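Local coordinates for protein tryptophan decarboxylase 1 (Oryza sativa subsp. japonica, PDB 6KHO) that decarboxylates L-tryptophan to tryptamine and 5-hydroxy-L-tryptophan to serotonin with the help of pyridoxal 5'-phosphate, feeding serotonin synthesis in rice, at residues Ser42-Tyr45 with Lys46-Ser50; Phe486-Ser490 with Ser491-Glu495; Val343-Thr346 with His347-Thr350; Thr175-Ala178 with Met179-Leu183. One frame throughout, in Å; residues are numbered along the deposited sequence.

Interaction 1 (Ser42-Tyr45 with Lys46-Ser50)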
# COMPACT_ATOMS: atom_id res chain seq x y z
N SER A 42 2.84 -24.64 7.90
CA SER A 42 2.50 -25.57 8.98
C SER A 42 3.71 -25.82 9.88
O SER A 42 3.59 -25.79 11.11
CB SER A 42 1.99 -26.89 8.41
OG SER A 42 0.90 -26.68 7.55
N ASP A 43 4.87 -26.09 9.28
CA ASP A 43 6.09 -26.32 10.06
C ASP A 43 6.48 -25.08 10.85
O ASP A 43 6.95 -25.17 11.98
CB ASP A 43 7.24 -26.71 9.14
CG ASP A 43 7.02 -28.04 8.48
OD1 ASP A 43 6.12 -28.79 8.94
OD2 ASP A 43 7.75 -28.34 7.50
N TYR A 44 6.32 -23.91 10.23
CA TYR A 44 6.73 -22.67 10.88
C TYR A 44 5.92 -22.44 12.15
O TYR A 44 6.48 -22.14 13.21
CB TYR A 44 6.58 -21.50 9.92
CG TYR A 44 6.94 -20.17 10.55
CD1 TYR A 44 8.28 -19.84 10.79
CD2 TYR A 44 5.96 -19.26 10.92
CE1 TYR A 44 8.62 -18.62 11.38
CE2 TYR A 44 6.29 -18.03 11.51
CZ TYR A 44 7.62 -17.73 11.73
OH TYR A 44 7.96 -16.53 12.31
N TYR A 45 4.60 -22.59 12.08
CA TYR A 45 3.80 -22.36 13.28
C TYR A 45 4.10 -23.40 14.35
O TYR A 45 4.08 -23.09 15.55
CB TYR A 45 2.31 -22.38 12.94
CG TYR A 45 1.82 -21.17 12.15
CD1 TYR A 45 2.44 -19.93 12.27
CD2 TYR A 45 0.73 -21.29 11.30
CE1 TYR A 45 1.98 -18.84 11.54
CE2 TYR A 45 0.26 -20.21 10.58
CZ TYR A 45 0.88 -18.99 10.69
OH TYR A 45 0.39 -17.92 9.95
N LYS A 46 4.37 -24.65 13.96
CA LYS A 46 4.66 -25.66 14.97
C LYS A 46 6.02 -25.44 15.62
O LYS A 46 6.23 -25.86 16.76
CB LYS A 46 4.59 -27.06 14.34
CG LYS A 46 3.17 -27.51 14.04
CD LYS A 46 3.16 -28.84 13.30
CE LYS A 46 1.79 -29.15 12.72
NZ LYS A 46 1.89 -30.24 11.69
N SER A 47 6.96 -24.82 14.91
CA SER A 47 8.31 -24.69 15.42
C SER A 47 8.71 -23.29 15.86
O SER A 47 9.80 -23.13 16.43
CB SER A 47 9.30 -25.20 14.36
OG SER A 47 9.37 -24.32 13.24
N VAL A 48 7.87 -22.26 15.65
CA VAL A 48 8.34 -20.88 15.87
C VAL A 48 8.66 -20.64 17.35
O VAL A 48 9.64 -19.94 17.67
CB VAL A 48 7.32 -19.85 15.34
CG1 VAL A 48 5.99 -19.92 16.08
CG2 VAL A 48 7.91 -18.44 15.44
N GLU A 49 7.87 -21.20 18.26
CA GLU A 49 8.07 -20.94 19.68
C GLU A 49 9.45 -21.40 20.15
O GLU A 49 10.02 -20.83 21.09
CB GLU A 49 6.97 -21.61 20.51
CG GLU A 49 7.10 -21.39 22.02
CD GLU A 49 6.00 -22.07 22.83
OE1 GLU A 49 4.98 -22.50 22.24
OE2 GLU A 49 6.16 -22.18 24.06
N SER A 50 9.99 -22.43 19.50
CA SER A 50 11.29 -23.00 19.84
C SER A 50 12.45 -22.18 19.29
O SER A 50 13.59 -22.44 19.67
CB SER A 50 11.37 -24.43 19.30
OG SER A 50 11.63 -24.43 17.90
O HOH W 1 3.73 -29.49 9.72
O HOH W 2 5.52 -22.93 17.86
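Lys46 lies back over Ser42 one turn earlier in helix 27-47, an i to i+4 pairing whose backbone bond, Lys46 N to Ser42 O, spans 3.2 Å. With CG set anti to its own carbonyl carbon (chi1 -73°), the lysine sends its methylenes alongside that same oxygen: CB passes first, CG comes nearest at 3.4 Å from Ser42 O, and CD and CE drift outward. At the tip NZ donates to a water 2.8 Å away, and this water in turn gives a proton to Asp43 OD1 at 2.6 Å; the carboxylate's other oxygen, OD2, makes a salt bridge with Arg85. Asp43 O is gripped twice by one residue, for Ser47 N and Ser47 OG (2.9 Å from Asp43 O) reach it from opposite faces of its plane. Tyr45 OH bonds Ala121 O of the second subunit. Tyr44, its OH bonded to His94 ND1, runs the other way from Lys46 and takes Val48 over one ring face: Val48 CB sits 4.3 Å from the centroid of the Tyr44 ring, 13° off the normal, a CH-pi contact, and Val48 CG2 lies 3.7 Å from Tyr44 OH.

Interaction 2 (Phe486-Ser490 with Ser491-Glu495); sequences FAVGS and SLQEE
A type I beta turn from Ser490 to Gln493 carries the chain out of strand 481-487, in the four-stranded antiparallel sheet, toward helix 495-513. The turn is closed by Gln493 N donating to Ser490 O at 2.8 Å, the N-H coming from well above the carbonyl plane. Gln493 then folds its long side chain back over the turn to the residues before it. CG anti to the backbone N (chi1 163°) and an extended chain beyond carry the terminal amide up to Gly489, whose N-H bonds Gln493 OE1 at 2.9 Å from 46° out of the amide plane. Val488 crosses the glutamine at about a right angle and brings CG1 within 3.2 Å of Gln493 OE1, a tight fit for a methyl group. Gly489 has a phi of 134°, and in its backbone conformation a beta carbon would jam against the carbonyl oxygen of Val488. Gln493 NE2 donates to Pro98 O and to a water 3.0 Å away that also accepts from Ser490 N. Beside the turn, Ser490 OG is bonded to Ser97 O, and Ser491 O takes Gln23 NE2 of the second subunit. With an alanine in place of Gln493, Gly489 N and Pro98 O would probably each be left without this mate, and the glycine-containing bend would be freer to shift. A single neutral amide thus bonds two backbone groups, its acceptor serving Gly489 N, which is buried, and its donor serving Pro98 O and a water.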
# COMPACT_ATOMS: atom_id res chain seq x y z
N PHE A 486 4.44 -4.48 27.84
CA PHE A 486 4.07 -5.89 27.69
C PHE A 486 2.75 -5.94 26.92
O PHE A 486 1.67 -5.76 27.50
CB PHE A 486 3.95 -6.58 29.05
CG PHE A 486 4.00 -8.08 28.97
CD1 PHE A 486 5.21 -8.75 28.84
CD2 PHE A 486 2.83 -8.83 29.02
CE1 PHE A 486 5.26 -10.13 28.77
CE2 PHE A 486 2.86 -10.22 28.94
CZ PHE A 486 4.08 -10.87 28.82
N ALA A 487 2.84 -6.17 25.60
CA ALA A 487 1.68 -6.13 24.71
C ALA A 487 1.24 -7.56 24.42
O ALA A 487 1.90 -8.29 23.66
CB ALA A 487 2.03 -5.38 23.43
N VAL A 488 0.12 -7.95 25.02
CA VAL A 488 -0.41 -9.31 24.94
C VAL A 488 -1.20 -9.46 23.65
O VAL A 488 -1.84 -8.50 23.18
CB VAL A 488 -1.30 -9.58 26.17
CG1 VAL A 488 -2.25 -10.74 25.94
CG2 VAL A 488 -0.44 -9.82 27.42
N GLY A 489 -1.16 -10.66 23.04
CA GLY A 489 -2.12 -10.99 22.01
C GLY A 489 -1.62 -11.63 20.73
O GLY A 489 -2.42 -11.89 19.82
N SER A 490 -0.31 -11.86 20.61
CA SER A 490 0.19 -12.67 19.51
C SER A 490 -0.69 -13.90 19.32
O SER A 490 -1.08 -14.55 20.29
CB SER A 490 1.64 -13.08 19.78
OG SER A 490 2.14 -13.87 18.72
N SER A 491 -1.07 -14.19 18.07
CA SER A 491 -2.16 -15.13 17.83
C SER A 491 -1.86 -16.53 18.40
O SER A 491 -2.78 -17.22 18.86
CB SER A 491 -2.47 -15.21 16.34
OG SER A 491 -3.05 -13.97 15.90
N LEU A 492 -0.60 -16.97 18.35
CA LEU A 492 -0.26 -18.28 18.90
C LEU A 492 -0.14 -18.29 20.42
O LEU A 492 0.01 -19.36 21.01
CB LEU A 492 1.06 -18.77 18.28
CG LEU A 492 0.91 -19.17 16.81
CD1 LEU A 492 2.25 -19.54 16.17
CD2 LEU A 492 -0.08 -20.32 16.71
N GLN A 493 -0.25 -17.13 21.06
CA GLN A 493 0.06 -17.00 22.48
C GLN A 493 -1.12 -17.43 23.34
O GLN A 493 -2.26 -17.03 23.10
CB GLN A 493 0.45 -15.55 22.76
CG GLN A 493 0.43 -15.10 24.19
CD GLN A 493 0.72 -13.62 24.28
OE1 GLN A 493 -0.14 -12.83 24.65
NE2 GLN A 493 1.93 -13.23 23.88
N GLU A 494 -0.85 -18.27 24.34
CA GLU A 494 -1.84 -18.73 25.30
C GLU A 494 -1.49 -18.21 26.70
O GLU A 494 -0.43 -17.62 26.92
CB GLU A 494 -1.93 -20.26 25.31
CG GLU A 494 -2.65 -20.84 24.10
CD GLU A 494 -2.44 -22.35 23.95
OE1 GLU A 494 -2.10 -23.02 24.96
OE2 GLU A 494 -2.61 -22.87 22.83
N GLU A 495 -2.41 -18.44 27.64
CA GLU A 495 -2.21 -17.91 28.99
C GLU A 495 -0.90 -18.39 29.61
O GLU A 495 -0.21 -17.62 30.28
CB GLU A 495 -3.39 -18.27 29.90
CG GLU A 495 -3.29 -17.61 31.27
CD GLU A 495 -4.43 -17.96 32.21
OE1 GLU A 495 -5.60 -17.74 31.84
OE2 GLU A 495 -4.15 -18.47 33.32
O HOH W 3 1.90 -10.69 22.33
O HOH W 4 1.19 -15.68 16.39
O HOH W 5 -3.06 -14.67 21.85

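Interaction 3 (Val343-Thr346 with His347-Thr350); sequences VRDT and HRLT
Asp345 caps the first turn of helix 346-353: its OD1 accepts a weak bond from His347 N at 3.1 Å, and its backbone O takes Arg348 N at 3.0 Å. This N-cap turn brings the chain from strand 339-343 of the seven-stranded sheet, characteristic of the large domain of this enzyme family, into the helix. The packed side is inward. Val343 CG1 meets Leu349 CD2 at 3.8 Å, and Leu349 continues the apolar layer onto Trp294 and onto Ala185 of helix 175-194. A chi1 of -105°, off the staggered positions, suggests some strain in seating that leucine. Close by, Thr346 O receives Thr350 N in a nearly straight bond of 2.9 Å (170° at the hydrogen), while a water joins Thr346 OG1 and Thr350 OG1. The outward side is looser. His347 lies beside Asp345, pointing the same way, with its CB 3.2 Å from Asp345 OD1 but its ring led away. Arg348 has CG anti to its carbonyl carbon (chi1 -62°), which lays CG against the carboxylate; beyond it the chain bends at chi2 and the guanidinium stays beyond salt-bridge range: Asp345 OD2 is 4.2 Å from Arg348 NE, well out of the guanidinium plane. Both exposed residues touch a crystal neighbour, which may influence their tips. Chemically, the carboxylate would probably offset the partial positive charge of the helix start through His347 N, whereas its pull on Arg348 is likely to be only a diffuse attraction between opposite charges.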
# COMPACT_ATOMS: atom_id res chain seq x y z
N VAL A 343 -15.50 8.06 6.81
CA VAL A 343 -15.69 9.50 6.78
C VAL A 343 -17.18 9.80 6.74
O VAL A 343 -17.97 9.03 6.18
CB VAL A 343 -14.96 10.17 5.59
CG1 VAL A 343 -13.45 9.86 5.63
CG2 VAL A 343 -15.55 9.73 4.27
N ARG A 344 -17.58 10.94 7.32
CA ARG A 344 -18.99 11.31 7.28
C ARG A 344 -19.39 11.93 5.95
O ARG A 344 -20.59 11.92 5.62
CB ARG A 344 -19.32 12.24 8.44
CG ARG A 344 -19.69 11.44 9.69
CD ARG A 344 -19.85 12.33 10.90
NE ARG A 344 -20.79 13.41 10.65
CZ ARG A 344 -20.73 14.60 11.23
NH1 ARG A 344 -19.76 14.86 12.10
NH2 ARG A 344 -21.64 15.52 10.95
N ASP A 345 -18.44 12.43 5.16
CA ASP A 345 -18.76 13.04 3.86
C ASP A 345 -17.69 12.65 2.84
O ASP A 345 -16.66 13.31 2.74
CB ASP A 345 -18.88 14.55 3.97
CG ASP A 345 -19.49 15.18 2.73
OD1 ASP A 345 -19.64 14.45 1.72
OD2 ASP A 345 -19.82 16.38 2.75
N THR A 346 -17.96 11.60 2.06
CA THR A 346 -16.96 11.16 1.09
C THR A 346 -16.65 12.25 0.07
O THR A 346 -15.51 12.34 -0.41
CB THR A 346 -17.41 9.88 0.40
OG1 THR A 346 -18.51 10.17 -0.46
CG2 THR A 346 -17.84 8.88 1.45
N HIS A 347 -17.62 13.11 -0.23
CA HIS A 347 -17.39 14.20 -1.18
C HIS A 347 -16.22 15.09 -0.77
O HIS A 347 -15.51 15.63 -1.63
CB HIS A 347 -18.69 15.01 -1.33
CG HIS A 347 -18.65 16.06 -2.39
ND1 HIS A 347 -18.32 15.79 -3.70
CD2 HIS A 347 -18.92 17.39 -2.35
CE1 HIS A 347 -18.38 16.90 -4.42
NE2 HIS A 347 -18.75 17.88 -3.62
N ARG A 348 -15.99 15.25 0.54
CA ARG A 348 -14.84 16.03 1.00
C ARG A 348 -13.52 15.39 0.60
O ARG A 348 -12.54 16.09 0.33
CB ARG A 348 -14.89 16.20 2.53
CG ARG A 348 -16.10 16.97 3.11
CD ARG A 348 -15.83 18.47 3.29
NE ARG A 348 -16.90 19.15 4.02
CZ ARG A 348 -17.17 20.46 3.93
NH1 ARG A 348 -18.16 21.00 4.64
NH2 ARG A 348 -16.45 21.23 3.12
N LEU A 349 -13.46 14.05 0.55
CA LEU A 349 -12.23 13.37 0.15
C LEU A 349 -12.12 13.28 -1.37
O LEU A 349 -11.07 13.60 -1.94
CB LEU A 349 -12.17 11.97 0.75
CG LEU A 349 -11.23 11.73 1.91
CD1 LEU A 349 -11.47 12.74 3.00
CD2 LEU A 349 -11.46 10.32 2.43
N THR A 350 -13.18 12.83 -2.04
CA THR A 350 -13.09 12.69 -3.49
C THR A 350 -12.84 14.03 -4.16
O THR A 350 -12.18 14.09 -5.20
CB THR A 350 -14.37 12.03 -4.04
OG1 THR A 350 -15.52 12.81 -3.69
CG2 THR A 350 -14.54 10.61 -3.47
O HOH W 6 -17.99 11.31 -2.93

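Interaction 4 (Thr175-Ala178 with Met179-Leu183). With PLP (pyridoxal-5'-phosphate), chain C.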
# COMPACT_ATOMS: atom_id res chain seq x y z
N THR A 175 -2.41 3.49 8.53
CA THR A 175 -2.97 4.67 9.19
C THR A 175 -2.37 5.95 8.62
O THR A 175 -3.07 6.97 8.49
CB THR A 175 -2.75 4.57 10.70
OG1 THR A 175 -3.53 3.48 11.21
CG2 THR A 175 -3.18 5.85 11.42
N SER A 176 -1.09 5.92 8.22
CA SER A 176 -0.48 7.12 7.67
C SER A 176 -1.22 7.62 6.43
O SER A 176 -1.45 8.82 6.29
CB SER A 176 0.99 6.86 7.32
OG SER A 176 1.71 6.45 8.47
N GLU A 177 -1.60 6.71 5.51
CA GLU A 177 -2.36 7.14 4.34
C GLU A 177 -3.73 7.68 4.74
O GLU A 177 -4.23 8.63 4.12
CB GLU A 177 -2.52 5.99 3.33
CG GLU A 177 -3.09 6.51 1.98
CD GLU A 177 -3.14 5.45 0.89
OE1 GLU A 177 -2.70 4.31 1.16
OE2 GLU A 177 -3.62 5.77 -0.22
N ALA A 178 -4.37 7.06 5.73
CA ALA A 178 -5.66 7.57 6.20
C ALA A 178 -5.50 8.97 6.79
O ALA A 178 -6.35 9.85 6.57
CB ALA A 178 -6.25 6.60 7.22
N MET A 179 -4.42 9.20 7.53
CA MET A 179 -4.14 10.54 8.03
C MET A 179 -3.87 11.49 6.88
O MET A 179 -4.36 12.63 6.88
CB MET A 179 -2.96 10.51 8.99
CG MET A 179 -3.30 9.94 10.34
SD MET A 179 -1.81 9.56 11.28
CE MET A 179 -2.54 9.08 12.84
N LEU A 180 -3.08 11.05 5.90
CA LEU A 180 -2.66 11.95 4.83
C LEU A 180 -3.86 12.42 4.00
O LEU A 180 -3.98 13.61 3.67
CB LEU A 180 -1.64 11.27 3.93
CG LEU A 180 -1.23 11.98 2.64
CD1 LEU A 180 -0.69 13.40 2.93
CD2 LEU A 180 -0.17 11.19 1.90
N VAL A 181 -4.76 11.50 3.65
CA VAL A 181 -5.84 11.91 2.76
C VAL A 181 -6.84 12.80 3.50
O VAL A 181 -7.40 13.73 2.91
CB VAL A 181 -6.51 10.68 2.09
CG1 VAL A 181 -5.49 9.87 1.27
CG2 VAL A 181 -7.23 9.78 3.11
N THR A 182 -7.07 12.56 4.79
CA THR A 182 -7.98 13.45 5.51
C THR A 182 -7.32 14.80 5.80
O THR A 182 -8.01 15.82 5.82
CB THR A 182 -8.48 12.82 6.81
OG1 THR A 182 -7.38 12.45 7.66
CG2 THR A 182 -9.36 11.61 6.51
N LEU A 183 -6.00 14.81 6.05
CA LEU A 183 -5.30 16.09 6.17
C LEU A 183 -5.39 16.89 4.88
O LEU A 183 -5.52 18.12 4.92
CB LEU A 183 -3.83 15.86 6.53
CG LEU A 183 -3.50 15.60 7.99
CD1 LEU A 183 -2.16 14.87 8.08
CD2 LEU A 183 -3.45 16.94 8.73
N1 PLP C . -1.38 4.90 15.16
C2 PLP C . -1.56 4.02 16.21
C2A PLP C . -2.34 4.40 17.43
C3 PLP C . -1.02 2.75 16.14
O3 PLP C . -1.21 1.87 17.18
C4 PLP C . -0.30 2.35 15.02
C4A PLP C . -0.04 0.89 14.78
C5 PLP C . -0.11 3.24 13.97
C6 PLP C . -0.65 4.52 14.05
C5A PLP C . 0.70 2.76 12.78
O4P PLP C . 0.60 3.60 11.66
P PLP C . 0.87 3.02 10.16
O1P PLP C . 2.16 2.25 10.11
O2P PLP C . 0.89 4.21 9.23
O3P PLP C . -0.23 2.06 9.73
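Thr175 and Met179, one turn apart at the start of helix 175-194, meet by their methyl groups, Thr175 CG2 to Met179 CE at 3.6 Å. The threonine stands with OG1 beside its backbone N and CG2 on the far side from it (chi1 -67°), which turns the methyl so that it touches Met179 CE and also comes within 3.9 Å of PLP C6, the two contacts lying at roughly a right angle. Met179 comes at it obliquely: extended beyond CG, it runs back along the helix past Thr175 O, with CG 3.5 Å from that oxygen, and packs against Asp298 and Phe217. The same Thr175 O takes Met179 N at 2.8 Å. Glu177 and Val181 stand round the helix from this pair and touch only lightly, Glu177 CG to Val181 CG1; the carboxylate leads away to Val378 N. At the opening turn Thr175 N donates to PLP O3P at 2.9 Å and Ser176 N to PLP O2P at 2.8 Å, while Gly381 N of the second subunit also bonds the cofactor. A glycine here in place of Thr175 would remove the methyl that touches both Met179 CE and PLP C6, and the methionine end would probably be freer to turn. With two backbone N-H groups of the helix start directed at phosphate oxygens, the partial positive charge there is likely to help hold the negatively charged phosphate, an arrangement familiar in PLP enzymes of this fold.

The four contacts fall into two touching pairs on opposite sides of the chain's centre. Interactions 1 and 2 meet through Leu492, whose CD1 lies 3.8 Å from Val48 CG1 and 3.9 Å from Tyr45 CD1, joining the N-terminal helix to the turn before the C-terminal helix where both reach the second subunit. Interactions 3 and 4, with centres 13 Å apart, touch where Leu349 CD1 comes to 4.2 Å from Thr182 CG2. Of the four, interaction 4 alone touches the cofactor directly; the centre of interaction 2 is about 29 Å from that of interaction 4. Interactions 1 and 3 are farthest apart, about 44 Å between centres, and both lie away from the cofactor and substrate sites.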